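Local coordinates for protein archease (Thermotoga maritima, PDB 1J5U), which probably activates the tRNA-splicing ligase RtcB by promoting its guanylylation, and binds calcium, at residues A[66-77]-A[111-121]. Residues are numbered along the deposited sequence; the frame is centred on the assembly and turned at random.
Sequences EDAFFDTVNDWI and IKALTYHLLKF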
loop_
_atom_site.group_PDB
_atom_site.type_symbol
_atom_site.label_atom_id
_atom_site.label_comp_id
_atom_site.label_asym_id
_atom_site.label_seq_id
_atom_site.Cartn_x
_atom_site.Cartn_y
_atom_site.Cartn_z
ATOM N N GLU A 66 12.488 -1.800 4.036
ATOM C CA GLU A 66 11.680 -1.962 2.834
ATOM C C GLU A 66 10.969 -3.302 2.878
ATOM O O GLU A 66 9.834 -3.427 2.407
ATOM C CB GLU A 66 12.554 -1.839 1.580
ATOM C CG GLU A 66 13.054 -0.396 1.351
ATOM C CD GLU A 66 14.336 -0.085 2.119
ATOM O OE1 GLU A 66 14.786 -0.951 2.906
ATOM O OE2 GLU A 66 14.889 1.021 1.932
ATOM N N ASP A 67 11.624 -4.312 3.454
ATOM C CA ASP A 67 11.006 -5.628 3.554
ATOM C C ASP A 67 9.740 -5.602 4.404
ATOM O O ASP A 67 8.718 -6.172 4.018
ATOM C CB ASP A 67 11.969 -6.666 4.156
ATOM C CG ASP A 67 13.065 -7.096 3.181
ATOM O OD1 ASP A 67 12.867 -6.974 1.957
ATOM O OD2 ASP A 67 14.118 -7.566 3.651
ATOM N N ALA A 68 9.803 -4.958 5.565
ATOM C CA ALA A 68 8.629 -4.903 6.436
ATOM C C ALA A 68 7.540 -4.098 5.737
ATOM O O ALA A 68 6.364 -4.435 5.836
ATOM C CB ALA A 68 8.972 -4.255 7.791
ATOM N N PHE A 69 7.944 -3.030 5.042
ATOM C CA PHE A 69 6.995 -2.186 4.320
ATOM C C PHE A 69 6.268 -3.019 3.268
ATOM O O PHE A 69 5.040 -2.991 3.163
ATOM C CB PHE A 69 7.719 -1.013 3.663
ATOM C CG PHE A 69 6.782 0.013 3.047
ATOM C CD1 PHE A 69 6.496 -0.012 1.691
ATOM C CD2 PHE A 69 6.240 1.037 3.829
ATOM C CE1 PHE A 69 5.690 0.991 1.101
ATOM C CE2 PHE A 69 5.445 2.027 3.263
ATOM C CZ PHE A 69 5.171 2.008 1.880
ATOM N N PHE A 70 7.051 -3.759 2.494
ATOM C CA PHE A 70 6.551 -4.648 1.450
ATOM C C PHE A 70 5.570 -5.672 2.026
ATOM O O PHE A 70 4.460 -5.832 1.512
ATOM C CB PHE A 70 7.755 -5.349 0.773
ATOM C CG PHE A 70 7.382 -6.355 -0.282
ATOM C CD1 PHE A 70 7.046 -7.675 0.070
ATOM C CD2 PHE A 70 7.370 -5.992 -1.627
ATOM C CE1 PHE A 70 6.702 -8.623 -0.912
ATOM C CE2 PHE A 70 7.026 -6.919 -2.626
ATOM C CZ PHE A 70 6.689 -8.243 -2.276
ATOM N N ASP A 71 5.974 -6.375 3.091
ATOM C CA ASP A 71 5.091 -7.352 3.718
ATOM C C ASP A 71 3.803 -6.736 4.240
ATOM O O ASP A 71 2.737 -7.323 4.145
ATOM C CB ASP A 71 5.776 -8.033 4.912
ATOM C CG ASP A 71 6.912 -8.929 4.487
ATOM O OD1 ASP A 71 6.978 -9.239 3.290
ATOM O OD2 ASP A 71 7.719 -9.322 5.350
ATOM N N THR A 72 3.913 -5.564 4.841
ATOM C CA THR A 72 2.737 -4.906 5.408
ATOM C C THR A 72 1.732 -4.447 4.356
ATOM O O THR A 72 0.539 -4.719 4.447
ATOM C CB THR A 72 3.163 -3.689 6.255
ATOM O OG1 THR A 72 4.004 -4.132 7.325
ATOM C CG2 THR A 72 1.948 -2.968 6.843
ATOM N N VAL A 73 2.212 -3.721 3.356
ATOM C CA VAL A 73 1.298 -3.218 2.347
ATOM C C VAL A 73 0.690 -4.397 1.558
ATOM O O VAL A 73 -0.482 -4.375 1.215
ATOM C CB VAL A 73 2.044 -2.215 1.404
ATOM C CG1 VAL A 73 1.157 -1.807 0.248
ATOM C CG2 VAL A 73 2.504 -0.968 2.213
ATOM N N ASN A 74 1.473 -5.431 1.273
ATOM C CA ASN A 74 0.890 -6.539 0.532
ATOM C C ASN A 74 -0.110 -7.301 1.364
ATOM O O ASN A 74 -1.035 -7.891 0.825
ATOM C CB ASN A 74 1.965 -7.457 -0.045
ATOM C CG ASN A 74 2.528 -6.902 -1.352
ATOM O OD1 ASN A 74 1.764 -6.518 -2.233
ATOM N ND2 ASN A 74 3.842 -6.845 -1.472
ATOM N N ASP A 75 0.057 -7.276 2.679
ATOM C CA ASP A 75 -0.921 -7.956 3.502
ATOM C C ASP A 75 -2.213 -7.142 3.456
ATOM O O ASP A 75 -3.292 -7.706 3.445
ATOM C CB ASP A 75 -0.457 -8.113 4.949
ATOM C CG ASP A 75 -1.422 -8.975 5.739
ATOM O OD1 ASP A 75 -2.145 -8.463 6.608
ATOM O OD2 ASP A 75 -1.488 -10.168 5.424
ATOM N N TRP A 76 -2.100 -5.813 3.388
ATOM C CA TRP A 76 -3.277 -4.957 3.287
ATOM C C TRP A 76 -4.041 -5.246 1.989
ATOM O O TRP A 76 -5.262 -5.185 1.955
ATOM C CB TRP A 76 -2.908 -3.472 3.279
ATOM C CG TRP A 76 -2.354 -2.940 4.566
ATOM C CD1 TRP A 76 -2.284 -3.591 5.776
ATOM C CD2 TRP A 76 -1.768 -1.651 4.766
ATOM N NE1 TRP A 76 -1.686 -2.784 6.710
ATOM C CE2 TRP A 76 -1.361 -1.584 6.118
ATOM C CE3 TRP A 76 -1.551 -0.535 3.929
ATOM C CZ2 TRP A 76 -0.743 -0.444 6.663
ATOM C CZ3 TRP A 76 -0.938 0.608 4.478
ATOM C CH2 TRP A 76 -0.542 0.637 5.830
ATOM N N ILE A 77 -3.305 -5.505 0.915
ATOM C CA ILE A 77 -3.914 -5.829 -0.377
ATOM C C ILE A 77 -4.665 -7.176 -0.253
ATOM O O ILE A 77 -5.727 -7.353 -0.833
ATOM C CB ILE A 77 -2.830 -5.894 -1.478
ATOM C CG1 ILE A 77 -2.378 -4.453 -1.808
ATOM C CG2 ILE A 77 -3.374 -6.620 -2.730
ATOM C CD1 ILE A 77 -0.996 -4.329 -2.480
ATOM N N ILE A 111 -5.503 -2.998 -7.431
ATOM C CA ILE A 111 -4.069 -3.138 -7.269
ATOM C C ILE A 111 -3.778 -4.570 -6.843
ATOM O O ILE A 111 -4.331 -5.057 -5.849
ATOM C CB ILE A 111 -3.515 -2.138 -6.219
ATOM C CG1 ILE A 111 -3.572 -0.716 -6.785
ATOM C CG2 ILE A 111 -2.089 -2.505 -5.839
ATOM C CD1 ILE A 111 -3.137 0.383 -5.802
ATOM N N LYS A 112 -2.914 -5.238 -7.606
ATOM C CA LYS A 112 -2.543 -6.621 -7.346
ATOM C C LYS A 112 -1.451 -6.792 -6.301
ATOM O O LYS A 112 -1.429 -7.780 -5.554
ATOM C CB LYS A 112 -2.057 -7.289 -8.637
ATOM C CG LYS A 112 -3.108 -7.418 -9.728
ATOM C CD LYS A 112 -2.502 -8.085 -10.954
ATOM C CE LYS A 112 -3.476 -8.107 -12.121
ATOM N NZ LYS A 112 -2.766 -8.507 -13.378
ATOM N N ALA A 113 -0.518 -5.852 -6.266
ATOM C CA ALA A 113 0.571 -5.957 -5.321
ATOM C C ALA A 113 1.487 -4.749 -5.332
ATOM O O ALA A 113 1.525 -3.982 -6.308
ATOM C CB ALA A 113 1.423 -7.196 -5.655
ATOM N N LEU A 114 2.220 -4.600 -4.233
ATOM C CA LEU A 114 3.256 -3.594 -4.157
ATOM C C LEU A 114 4.464 -4.435 -4.576
ATOM O O LEU A 114 4.645 -5.548 -4.069
ATOM C CB LEU A 114 3.470 -3.094 -2.725
ATOM C CG LEU A 114 4.738 -2.249 -2.561
ATOM C CD1 LEU A 114 4.639 -0.947 -3.389
ATOM C CD2 LEU A 114 4.906 -1.914 -1.077
ATOM N N THR A 115 5.270 -3.924 -5.505
ATOM C CA THR A 115 6.464 -4.634 -5.955
ATOM C C THR A 115 7.686 -4.092 -5.234
ATOM O O THR A 115 7.601 -3.129 -4.456
ATOM C CB THR A 115 6.707 -4.430 -7.473
ATOM O OG1 THR A 115 7.094 -3.066 -7.706
ATOM C CG2 THR A 115 5.446 -4.734 -8.268
ATOM N N TYR A 116 8.838 -4.694 -5.505
ATOM C CA TYR A 116 10.072 -4.202 -4.923
ATOM C C TYR A 116 10.720 -3.174 -5.852
ATOM O O TYR A 116 11.752 -2.603 -5.523
ATOM C CB TYR A 116 11.066 -5.342 -4.683
ATOM C CG TYR A 116 10.971 -5.956 -3.308
ATOM C CD1 TYR A 116 10.425 -7.226 -3.123
ATOM C CD2 TYR A 116 11.425 -5.260 -2.187
ATOM C CE1 TYR A 116 10.334 -7.790 -1.851
ATOM C CE2 TYR A 116 11.334 -5.809 -0.914
ATOM C CZ TYR A 116 10.788 -7.073 -0.752
ATOM O OH TYR A 116 10.686 -7.611 0.515
ATOM N N HIS A 117 10.099 -2.925 -7.001
ATOM C CA HIS A 117 10.654 -1.971 -7.979
ATOM C C HIS A 117 10.848 -0.586 -7.393
ATOM O O HIS A 117 9.887 0.026 -6.937
ATOM C CB HIS A 117 9.735 -1.822 -9.197
ATOM C CG HIS A 117 9.567 -3.072 -10.002
ATOM N ND1 HIS A 117 10.630 -3.731 -10.588
ATOM C CD2 HIS A 117 8.458 -3.772 -10.337
ATOM C CE1 HIS A 117 10.180 -4.782 -11.249
ATOM N NE2 HIS A 117 8.867 -4.830 -11.111
ATOM N N LEU A 118 12.085 -0.100 -7.421
ATOM C CA LEU A 118 12.420 1.227 -6.923
ATOM C C LEU A 118 12.085 1.472 -5.443
ATOM O O LEU A 118 12.090 2.617 -4.996
ATOM C CB LEU A 118 11.717 2.291 -7.792
ATOM C CG LEU A 118 12.010 2.161 -9.305
ATOM C CD1 LEU A 118 11.202 3.196 -10.116
ATOM C CD2 LEU A 118 13.517 2.323 -9.541
ATOM N N LEU A 119 11.778 0.419 -4.697
ATOM C CA LEU A 119 11.458 0.568 -3.271
ATOM C C LEU A 119 12.775 0.758 -2.523
ATOM O O LEU A 119 13.564 -0.179 -2.420
ATOM C CB LEU A 119 10.746 -0.689 -2.757
ATOM C CG LEU A 119 10.159 -0.612 -1.341
ATOM C CD1 LEU A 119 9.287 0.667 -1.210
ATOM C CD2 LEU A 119 9.328 -1.872 -1.064
ATOM N N LYS A 120 13.023 1.970 -2.029
ATOM C CA LYS A 120 14.254 2.301 -1.302
ATOM C C LYS A 120 14.033 3.578 -0.490
ATOM O O LYS A 120 13.843 4.656 -1.064
ATOM C CB LYS A 120 15.413 2.538 -2.291
ATOM C CG LYS A 120 16.747 2.929 -1.663
ATOM C CD LYS A 120 17.704 3.449 -2.754
ATOM C CE LYS A 120 19.160 3.605 -2.278
ATOM N NZ LYS A 120 19.351 4.678 -1.241
ATOM N N PHE A 121 14.049 3.463 0.838
ATOM C CA PHE A 121 13.839 4.629 1.682
ATOM C C PHE A 121 15.045 5.568 1.599
ATOM O O PHE A 121 16.198 5.127 1.678
ATOM C CB PHE A 121 13.619 4.216 3.147
ATOM C CG PHE A 121 12.412 3.325 3.366
ATOM C CD1 PHE A 121 11.237 3.521 2.648
ATOM C CD2 PHE A 121 12.437 2.329 4.335
ATOM C CE1 PHE A 121 10.112 2.741 2.896
ATOM C CE2 PHE A 121 11.313 1.550 4.584
ATOM C CZ PHE A 121 10.157 1.754 3.869
HETATM O O HOH W 1 17.015 2.020 2.635
HETATM O O HOH W 2 9.733 -9.107 2.401
HETATM O O HOH W 3 -0.168 -8.790 -3.374
#
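N74 and L114 illustrate how one helix side chain can pair with a strand edge at a single residue: the amide of N74 meets both polar backbone atoms of L114. OD1 of N74 accepts from N of L114 at 2.8 Å, nearly straight, while ND2 returns a bond to O of L114 at 3.0 Å, and that oxygen lies almost in the plane of the N74 amide. This two-point grip fixes the amide flip, and ND2 also sits over the centre of the F70 ring. The opposite face of that ring carries Y116 in an offset stack, centroids 4.0 Å apart; OH of Y116 donates to OD1 of D67 at 2.7 Å, from the anti side and 34° out of the carboxylate plane.

E66 can be followed outward. Its CB meets CG of L119 at 4.0 Å. With CG anti to the carbonyl carbon (chi1 -70°), that atom sits over the face of F121, 4.1 Å from the ring centroid, and also approaches O of L119. The bend at chi2 then turns CD toward CD2 and N of F121, stacking the carboxylate on the ring, its plane tilted 21° from it. At the tip, OE2 takes the backbone N-H of F121 on its anti lone pair at 2.8 Å, and a water also donates to it. F121 in turn points its edge at the face of F69.

On the buried side, CD2 of L114 packs against F69 and V73, which also touch helix 32-47, and L114 itself reaches F134. Helix 66-81 is thus clasped along strand 113-124, an edge strand of the three-stranded antiparallel sheet, next to strand 127-135.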